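Local coordinates for protein 432aa long hypothetical deoxyribodipyrimidine photolyase (Sulfolobus tokodaii, PDB 2E0I) that probably repairs cyclobutane pyrimidine dimers in DNA with light energy and binds two FAD molecules, one of them implicated as a light-harvesting cofactor, at residues I4-R9 with D91-N96; A35-L40 with F76-K81. All coordinates share one frame; numbering follows the deposited sequence.

Both interactions belong to the N-terminal photolyase domain with its parallel sheet, and both touch the same FAD, in the pocket at the ends of strands 2-7 and 28-35. Interaction 1 is buried core. It joins the two neighbouring strands 2-7 and 92-96 through backbone bonds and apolar side chains, with a charged contact at the R8 end. Interaction 2 lies at the edge of the sheet and is partly buried. It begins as a strand pair but soon passes into the starts of helices 37-40 and 79-86, where a salt-bridge network takes over. The two centres are about 15 Å apart, and helix 79-86 leads on to strand 92-96.

Interaction 1 of 2, residues I4-R9 with D91-N96; sequences IFIFRR and DAIYVN. With FAD (flavin-adenine dinucleotide), chain F.
Three backbone hydrogen bonds tie I4 and I6 to A92 and Y94. I4 N gives to A92 O, and I6 N to Y94 O. Between them Y94 N gives to I4 O at 2.7 Å. The strands run parallel, with I4 level with I93 and F5 with Y94. Two CA-H...O contacts, I93 CA to I4 O and F5 CA to Y94 O, reinforce the ladder.

Apolar contacts form on both faces. On one, I6 CD1 meets I93 CG2 at 4.0 Å, and I6 CB lies 3.8 Å from V95 CG1. On the other, F5 has CG anti to the backbone N (chi1 177°), which brings F5 CD1 beside Y94 CB at 3.9 Å. Y94 CB lies at the ring edge. The Y94 hydroxyl leads away to E25.

R8 carries the charged part of the contact. V95 lies over one face of its guanidinium, with V95 CG2 3.9 Å from R8 NH1. N96 O sits at the guanidinium edge, 2.9 Å from R8 NH1, and NH2 forms a salt bridge with D107. R9 CD approaches FAD O2' at 3.5 Å.

These are the central strand 2-7 and its neighbour 92-96 in the parallel sheet of the Rossmann-like photolyase domain, a member of the HUP clan. Strand 2-7 leads into one of the two FAD pockets.

Interaction 2 of 2, residues A35-L40 with F76-K81; sequences ADPRQL and FGEAEK. With FAD (flavin-adenine dinucleotide), chain F.
D36 OD2 is gripped by two donors of R38: the backbone N at 2.7 Å, the capping bond of helix 37-40, and NE on its syn lone pair. R38 NH2 takes the syn lone pair of D36 OD1 at 2.6 Å, so the guanidinium holds D36 side-on, nearly in plane. D36 OD1 also receives a weak bond from A79 N, which starts the other helix.

The same guanidinium reaches E80 end-on. R38 NH1 meets E80 OE2 and R38 NH2 meets E80 OE1, each at 2.9 Å, from above a carboxylate plane turned 67° from the guanidinium. E80 CG sits between the backbone N and the carbonyl carbon (chi1 46°), and a bend at chi2 brings the carboxylate to R38. The E78 carboxylate is stacked on the guanidinium (planes 9° apart) as a long ion pair, with E78 CG 3.6 Å from R38 NE. A leucine in place of R38 would probably lose the shared charge and leave E80 with K109, its second partner, and D36 with its backbone bonds, both less firmly fixed.

At the strand end, G77 N gives to A35 O at 2.9 Å. P37 CD lies over one face of the F76 ring. A CB on G77 would press on F76 O.

D36 N binds FAD O4 at 3.1 Å. One arginine thus joins two helix starts, and its grip on D36 is likely to steady the backbone that meets the flavin.

Interaction 1 of 2, residues I4-R9 with D91-N96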
loop_
_atom_site.group_PDB
_atom_site.type_symbol
_atom_site.label_atom_id
_atom_site.label_comp_id
_atom_site.label_asym_id
_atom_site.label_seq_id
_atom_site.Cartn_x
_atom_site.Cartn_y
_atom_site.Cartn_z
ATOM N N ILE A 4 14.818 23.838 -1.148
ATOM C CA ILE A 4 13.871 23.054 -0.352
ATOM C C ILE A 4 13.649 21.620 -0.836
ATOM O O ILE A 4 13.577 21.353 -2.038
ATOM C CB ILE A 4 12.482 23.752 -0.326
ATOM C CG1 ILE A 4 12.524 24.954 0.612
ATOM C CG2 ILE A 4 11.385 22.777 0.082
ATOM C CD1 ILE A 4 11.188 25.643 0.748
ATOM N N PHE A 5 13.551 20.695 0.108
ATOM C CA PHE A 5 13.266 19.320 -0.245
ATOM C C PHE A 5 11.941 18.976 0.398
ATOM O O PHE A 5 11.766 19.168 1.609
ATOM C CB PHE A 5 14.299 18.338 0.278
ATOM C CG PHE A 5 13.943 16.918 -0.031
ATOM C CD1 PHE A 5 14.056 16.429 -1.339
ATOM C CD2 PHE A 5 13.379 16.101 0.946
ATOM C CE1 PHE A 5 13.601 15.148 -1.673
ATOM C CE2 PHE A 5 12.920 14.818 0.630
ATOM C CZ PHE A 5 13.031 14.342 -0.687
ATOM N N ILE A 6 11.013 18.461 -0.407
ATOM C CA ILE A 6 9.694 18.109 0.099
ATOM C C ILE A 6 9.504 16.606 0.242
ATOM O O ILE A 6 9.512 15.875 -0.755
ATOM C CB ILE A 6 8.552 18.645 -0.827
ATOM C CG1 ILE A 6 8.637 20.171 -0.968
ATOM C CG2 ILE A 6 7.186 18.256 -0.257
ATOM C CD1 ILE A 6 7.631 20.729 -1.960
ATOM N N PHE A 7 9.337 16.148 1.482
ATOM C CA PHE A 7 9.095 14.735 1.749
ATOM C C PHE A 7 7.640 14.465 1.418
ATOM O O PHE A 7 6.797 15.356 1.498
ATOM C CB PHE A 7 9.307 14.413 3.224
ATOM C CG PHE A 7 10.725 14.489 3.664
ATOM C CD1 PHE A 7 11.534 13.365 3.619
ATOM C CD2 PHE A 7 11.254 15.685 4.133
ATOM C CE1 PHE A 7 12.856 13.422 4.038
ATOM C CE2 PHE A 7 12.580 15.760 4.559
ATOM C CZ PHE A 7 13.385 14.620 4.510
ATOM N N ARG A 8 7.336 13.234 1.047
ATOM C CA ARG A 8 5.957 12.886 0.761
ATOM C C ARG A 8 5.672 11.451 1.142
ATOM O O ARG A 8 4.806 11.187 1.962
ATOM C CB ARG A 8 5.661 13.079 -0.724
ATOM C CG ARG A 8 5.842 14.495 -1.217
ATOM C CD ARG A 8 6.498 14.444 -2.564
ATOM N NE ARG A 8 5.881 15.378 -3.483
ATOM C CZ ARG A 8 5.926 15.253 -4.803
ATOM N NH1 ARG A 8 6.565 14.223 -5.351
ATOM N NH2 ARG A 8 5.323 16.155 -5.572
ATOM N N ARG A 9 6.456 10.547 0.568
ATOM C CA ARG A 9 6.294 9.111 0.734
ATOM C C ARG A 9 7.666 8.466 0.925
ATOM O O ARG A 9 7.803 7.235 0.829
ATOM C CB ARG A 9 5.716 8.589 -0.568
ATOM C CG ARG A 9 4.574 7.676 -0.496
ATOM C CD ARG A 9 4.112 7.407 -1.933
ATOM N NE ARG A 9 4.571 6.086 -2.178
ATOM C CZ ARG A 9 5.128 5.524 -3.232
ATOM N NH1 ARG A 9 5.431 4.266 -3.041
ATOM N NH2 ARG A 9 5.380 6.107 -4.397
ATOM N N ASP A 91 15.409 29.216 -4.065
ATOM C CA ASP A 91 16.116 28.955 -5.325
ATOM C C ASP A 91 15.607 27.773 -6.123
ATOM O O ASP A 91 15.290 27.889 -7.314
ATOM C CB ASP A 91 17.594 28.730 -5.052
ATOM C CG ASP A 91 18.345 30.016 -4.872
ATOM O OD1 ASP A 91 17.744 31.004 -4.366
ATOM O OD2 ASP A 91 19.544 30.027 -5.232
ATOM N N ALA A 92 15.560 26.623 -5.462
ATOM C CA ALA A 92 15.109 25.397 -6.091
ATOM C C ALA A 92 14.279 24.570 -5.116
ATOM O O ALA A 92 14.282 24.804 -3.903
ATOM C CB ALA A 92 16.316 24.591 -6.574
ATOM N N ILE A 93 13.557 23.607 -5.674
ATOM C CA ILE A 93 12.722 22.703 -4.900
ATOM C C ILE A 93 13.002 21.300 -5.410
ATOM O O ILE A 93 12.903 21.043 -6.612
ATOM C CB ILE A 93 11.227 23.034 -5.086
ATOM C CG1 ILE A 93 10.882 24.334 -4.340
ATOM C CG2 ILE A 93 10.379 21.865 -4.613
ATOM C CD1 ILE A 93 9.448 24.786 -4.524
ATOM N N TYR A 94 13.372 20.400 -4.503
ATOM C CA TYR A 94 13.668 19.027 -4.892
ATOM C C TYR A 94 12.623 18.062 -4.352
ATOM O O TYR A 94 12.083 18.271 -3.272
ATOM C CB TYR A 94 15.037 18.602 -4.365
ATOM C CG TYR A 94 16.228 19.286 -4.997
ATOM C CD1 TYR A 94 16.495 20.628 -4.758
ATOM C CD2 TYR A 94 17.096 18.578 -5.829
ATOM C CE1 TYR A 94 17.591 21.250 -5.331
ATOM C CE2 TYR A 94 18.196 19.190 -6.407
ATOM C CZ TYR A 94 18.438 20.526 -6.156
ATOM O OH TYR A 94 19.510 21.144 -6.750
ATOM N N VAL A 95 12.335 17.010 -5.111
ATOM C CA VAL A 95 11.380 15.980 -4.692
ATOM C C VAL A 95 11.632 14.692 -5.448
ATOM O O VAL A 95 12.469 14.627 -6.342
ATOM C CB VAL A 95 9.903 16.362 -4.969
ATOM C CG1 VAL A 95 9.593 17.703 -4.350
ATOM C CG2 VAL A 95 9.630 16.370 -6.462
ATOM N N ASN A 96 10.890 13.665 -5.073
ATOM C CA ASN A 96 10.983 12.378 -5.733
ATOM C C ASN A 96 9.636 12.204 -6.422
ATOM O O ASN A 96 8.598 12.191 -5.770
ATOM C CB ASN A 96 11.207 11.271 -4.702
ATOM C CG ASN A 96 12.631 11.228 -4.200
ATOM O OD1 ASN A 96 12.872 11.059 -3.011
ATOM N ND2 ASN A 96 13.585 11.361 -5.110
HETATM P PA FAD F . -3.287 9.359 -1.759
HETATM O O1A FAD F . -3.595 7.923 -1.949
HETATM O O2A FAD F . -3.431 10.093 -0.484
HETATM O O5B FAD F . -4.610 9.924 -2.484
HETATM C C5B FAD F . -4.705 11.306 -2.847
HETATM C C4B FAD F . -5.985 11.598 -3.635
HETATM O O4B FAD F . -6.249 10.472 -4.495
HETATM C C3B FAD F . -7.201 11.714 -2.715
HETATM O O3B FAD F . -8.222 12.478 -3.365
HETATM C C2B FAD F . -7.621 10.249 -2.601
HETATM O O2B FAD F . -9.003 10.180 -2.241
HETATM C C1B FAD F . -7.465 9.834 -4.064
HETATM N N9A FAD F . -7.390 8.359 -4.214
HETATM C C8A FAD F . -6.565 7.548 -3.555
HETATM N N7A FAD F . -6.732 6.294 -3.968
HETATM C C5A FAD F . -7.674 6.302 -4.904
HETATM C C6A FAD F . -8.251 5.327 -5.708
HETATM N N6A FAD F . -7.897 4.052 -5.579
HETATM N N1A FAD F . -9.190 5.683 -6.598
HETATM C C2A FAD F . -9.577 6.942 -6.712
HETATM N N3A FAD F . -9.050 7.894 -5.961
HETATM C C4A FAD F . -8.101 7.615 -5.057
HETATM N N1 FAD F . 1.682 12.918 1.481
HETATM C C2 FAD F . 1.864 14.294 1.669
HETATM O O2 FAD F . 2.798 14.873 1.116
HETATM N N3 FAD F . 0.950 15.011 2.449
HETATM C C4 FAD F . -0.146 14.359 3.029
HETATM O O4 FAD F . -0.943 14.994 3.719
HETATM C C4X FAD F . -0.335 12.996 2.824
HETATM N N5 FAD F . -1.466 12.352 3.343
HETATM C C5X FAD F . -1.668 10.984 3.118
HETATM C C6 FAD F . -2.838 10.376 3.562
HETATM C C7 FAD F . -3.095 9.040 3.263
HETATM C C7M FAD F . -4.393 8.396 3.758
HETATM C C8 FAD F . -2.170 8.312 2.520
HETATM C C8M FAD F . -2.422 6.844 2.172
HETATM C C9 FAD F . -0.996 8.921 2.083
HETATM C C9A FAD F . -0.738 10.256 2.380
HETATM N N10 FAD F . 0.417 10.894 1.897
HETATM C C10 FAD F . 0.579 12.276 2.057
HETATM C "C1'" FAD F . 1.437 10.134 1.138
HETATM C "C2'" FAD F . 1.079 9.965 -0.339
HETATM O "O2'" FAD F . 1.115 8.576 -0.682
HETATM C "C3'" FAD F . 2.049 10.758 -1.221
HETATM O "O3'" FAD F . 1.911 12.155 -0.945
HETATM C "C4'" FAD F . 1.769 10.501 -2.704
HETATM O "O4'" FAD F . 2.820 11.078 -3.484
HETATM C "C5'" FAD F . 0.428 11.110 -3.121
HETATM O "O5'" FAD F . -0.208 10.331 -4.138
HETATM P P FAD F . -1.260 9.183 -3.729
HETATM O O1P FAD F . -1.917 8.734 -4.978
HETATM O O2P FAD F . -0.593 8.172 -2.879
HETATM O O3P FAD F . -2.328 10.026 -2.869
#

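Interaction 2 of 2, residues A35-L40 with F76-K81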
loop_
_atom_site.group_PDB
_atom_site.type_symbol
_atom_site.label_atom_id
_atom_site.label_comp_id
_atom_site.label_asym_id
_atom_site.label_seq_id
_atom_site.Cartn_x
_atom_site.Cartn_y
_atom_site.Cartn_z
ATOM N N ALA A 35 1.069 19.021 4.758
ATOM C CA ALA A 35 -0.159 18.309 5.116
ATOM C C ALA A 35 -1.222 18.813 4.138
ATOM O O ALA A 35 -1.660 19.962 4.226
ATOM C CB ALA A 35 -0.553 18.629 6.546
ATOM N N ASP A 36 -1.618 17.949 3.203
ATOM C CA ASP A 36 -2.581 18.301 2.168
ATOM C C ASP A 36 -4.009 17.884 2.510
ATOM O O ASP A 36 -4.309 16.695 2.668
ATOM C CB ASP A 36 -2.137 17.677 0.838
ATOM C CG ASP A 36 -2.931 18.194 -0.359
ATOM O OD1 ASP A 36 -2.329 18.347 -1.454
ATOM O OD2 ASP A 36 -4.155 18.440 -0.218
ATOM N N PRO A 37 -4.915 18.869 2.624
ATOM C CA PRO A 37 -6.319 18.611 2.948
ATOM C C PRO A 37 -7.033 17.657 1.978
ATOM O O PRO A 37 -8.034 17.053 2.341
ATOM C CB PRO A 37 -6.928 20.022 2.967
ATOM C CG PRO A 37 -6.097 20.754 1.989
ATOM C CD PRO A 37 -4.712 20.304 2.359
ATOM N N ARG A 38 -6.521 17.537 0.754
ATOM C CA ARG A 38 -7.125 16.648 -0.248
ATOM C C ARG A 38 -6.842 15.204 0.105
ATOM O O ARG A 38 -7.523 14.302 -0.374
ATOM C CB ARG A 38 -6.569 16.934 -1.649
ATOM C CG ARG A 38 -6.923 18.316 -2.155
ATOM C CD ARG A 38 -6.214 18.661 -3.436
ATOM N NE ARG A 38 -4.780 18.767 -3.233
ATOM C CZ ARG A 38 -3.924 19.121 -4.179
ATOM N NH1 ARG A 38 -4.360 19.412 -5.392
ATOM N NH2 ARG A 38 -2.627 19.169 -3.914
ATOM N N GLN A 39 -5.832 15.001 0.949
ATOM C CA GLN A 39 -5.431 13.675 1.381
ATOM C C GLN A 39 -5.828 13.400 2.829
ATOM O O GLN A 39 -6.169 12.274 3.178
ATOM C CB GLN A 39 -3.913 13.517 1.221
ATOM C CG GLN A 39 -3.440 13.599 -0.227
ATOM C CD GLN A 39 -1.925 13.558 -0.370
ATOM O OE1 GLN A 39 -1.229 14.515 -0.009
ATOM N NE2 GLN A 39 -1.406 12.441 -0.895
ATOM N N LEU A 40 -5.803 14.424 3.674
ATOM C CA LEU A 40 -6.126 14.225 5.080
ATOM C C LEU A 40 -7.548 14.537 5.544
ATOM O O LEU A 40 -7.977 14.042 6.595
ATOM C CB LEU A 40 -5.139 15.011 5.930
ATOM C CG LEU A 40 -3.672 14.589 5.782
ATOM C CD1 LEU A 40 -2.785 15.591 6.499
ATOM C CD2 LEU A 40 -3.461 13.178 6.349
ATOM N N PHE A 76 0.572 23.569 5.802
ATOM C CA PHE A 76 -0.742 22.986 5.571
ATOM C C PHE A 76 -1.400 23.596 4.349
ATOM O O PHE A 76 -1.284 24.801 4.114
ATOM C CB PHE A 76 -1.634 23.186 6.802
ATOM C CG PHE A 76 -3.000 22.589 6.661
ATOM C CD1 PHE A 76 -3.193 21.216 6.799
ATOM C CD2 PHE A 76 -4.093 23.396 6.338
ATOM C CE1 PHE A 76 -4.456 20.649 6.615
ATOM C CE2 PHE A 76 -5.357 22.844 6.152
ATOM C CZ PHE A 76 -5.539 21.464 6.290
ATOM N N GLY A 77 -2.090 22.754 3.578
ATOM C CA GLY A 77 -2.777 23.207 2.380
ATOM C C GLY A 77 -2.472 22.346 1.168
ATOM O O GLY A 77 -1.775 21.341 1.268
ATOM N N GLU A 78 -3.004 22.724 0.011
ATOM C CA GLU A 78 -2.734 21.976 -1.207
ATOM C C GLU A 78 -1.309 22.295 -1.646
ATOM O O GLU A 78 -0.933 23.457 -1.757
ATOM C CB GLU A 78 -3.738 22.362 -2.298
ATOM C CG GLU A 78 -5.194 22.058 -1.925
ATOM C CD GLU A 78 -6.174 22.353 -3.050
ATOM O OE1 GLU A 78 -7.396 22.363 -2.778
ATOM O OE2 GLU A 78 -5.730 22.570 -4.204
ATOM N N ALA A 79 -0.517 21.256 -1.885
ATOM C CA ALA A 79 0.875 21.412 -2.289
ATOM C C ALA A 79 1.166 22.610 -3.196
ATOM O O ALA A 79 1.970 23.473 -2.838
ATOM C CB ALA A 79 1.351 20.142 -2.956
ATOM N N GLU A 80 0.532 22.659 -4.365
ATOM C CA GLU A 80 0.760 23.762 -5.296
ATOM C C GLU A 80 0.514 25.138 -4.665
ATOM O O GLU A 80 1.319 26.058 -4.844
ATOM C CB GLU A 80 -0.100 23.599 -6.569
ATOM C CG GLU A 80 -1.563 23.227 -6.336
ATOM C CD GLU A 80 -1.760 21.729 -6.234
ATOM O OE1 GLU A 80 -1.021 21.085 -5.454
ATOM O OE2 GLU A 80 -2.653 21.194 -6.935
ATOM N N LYS A 81 -0.584 25.283 -3.929
ATOM C CA LYS A 81 -0.885 26.554 -3.285
ATOM C C LYS A 81 0.111 26.899 -2.177
ATOM O O LYS A 81 0.439 28.061 -1.986
ATOM C CB LYS A 81 -2.310 26.540 -2.733
ATOM C CG LYS A 81 -3.351 26.471 -3.824
ATOM C CD LYS A 81 -4.748 26.321 -3.272
ATOM C CE LYS A 81 -5.713 26.109 -4.426
ATOM N NZ LYS A 81 -6.974 25.424 -4.010
HETATM P PA FAD F . -3.287 9.359 -1.759
HETATM O O1A FAD F . -3.595 7.923 -1.949
HETATM O O2A FAD F . -3.431 10.093 -0.484
HETATM O O5B FAD F . -4.610 9.924 -2.484
HETATM C C5B FAD F . -4.705 11.306 -2.847
HETATM C C4B FAD F . -5.985 11.598 -3.635
HETATM O O4B FAD F . -6.249 10.472 -4.495
HETATM C C3B FAD F . -7.201 11.714 -2.715
HETATM O O3B FAD F . -8.222 12.478 -3.365
HETATM C C2B FAD F . -7.621 10.249 -2.601
HETATM O O2B FAD F . -9.003 10.180 -2.241
HETATM C C1B FAD F . -7.465 9.834 -4.064
HETATM N N9A FAD F . -7.390 8.359 -4.214
HETATM C C8A FAD F . -6.565 7.548 -3.555
HETATM N N7A FAD F . -6.732 6.294 -3.968
HETATM C C5A FAD F . -7.674 6.302 -4.904
HETATM C C6A FAD F . -8.251 5.327 -5.708
HETATM N N6A FAD F . -7.897 4.052 -5.579
HETATM N N1A FAD F . -9.190 5.683 -6.598
HETATM C C2A FAD F . -9.577 6.942 -6.712
HETATM N N3A FAD F . -9.050 7.894 -5.961
HETATM C C4A FAD F . -8.101 7.615 -5.057
HETATM N N1 FAD F . 1.682 12.918 1.481
HETATM C C2 FAD F . 1.864 14.294 1.669
HETATM O O2 FAD F . 2.798 14.873 1.116
HETATM N N3 FAD F . 0.950 15.011 2.449
HETATM C C4 FAD F . -0.146 14.359 3.029
HETATM O O4 FAD F . -0.943 14.994 3.719
HETATM C C4X FAD F . -0.335 12.996 2.824
HETATM N N5 FAD F . -1.466 12.352 3.343
HETATM C C5X FAD F . -1.668 10.984 3.118
HETATM C C6 FAD F . -2.838 10.376 3.562
HETATM C C7 FAD F . -3.095 9.040 3.263
HETATM C C7M FAD F . -4.393 8.396 3.758
HETATM C C8 FAD F . -2.170 8.312 2.520
HETATM C C8M FAD F . -2.422 6.844 2.172
HETATM C C9 FAD F . -0.996 8.921 2.083
HETATM C C9A FAD F . -0.738 10.256 2.380
HETATM N N10 FAD F . 0.417 10.894 1.897
HETATM C C10 FAD F . 0.579 12.276 2.057
HETATM C "C1'" FAD F . 1.437 10.134 1.138
HETATM C "C2'" FAD F . 1.079 9.965 -0.339
HETATM O "O2'" FAD F . 1.115 8.576 -0.682
HETATM C "C3'" FAD F . 2.049 10.758 -1.221
HETATM O "O3'" FAD F . 1.911 12.155 -0.945
HETATM C "C4'" FAD F . 1.769 10.501 -2.704
HETATM O "O4'" FAD F . 2.820 11.078 -3.484
HETATM C "C5'" FAD F . 0.428 11.110 -3.121
HETATM O "O5'" FAD F . -0.208 10.331 -4.138
HETATM P P FAD F . -1.260 9.183 -3.729
HETATM O O1P FAD F . -1.917 8.734 -4.978
HETATM O O2P FAD F . -0.593 8.172 -2.879
HETATM O O3P FAD F . -2.328 10.026 -2.869
#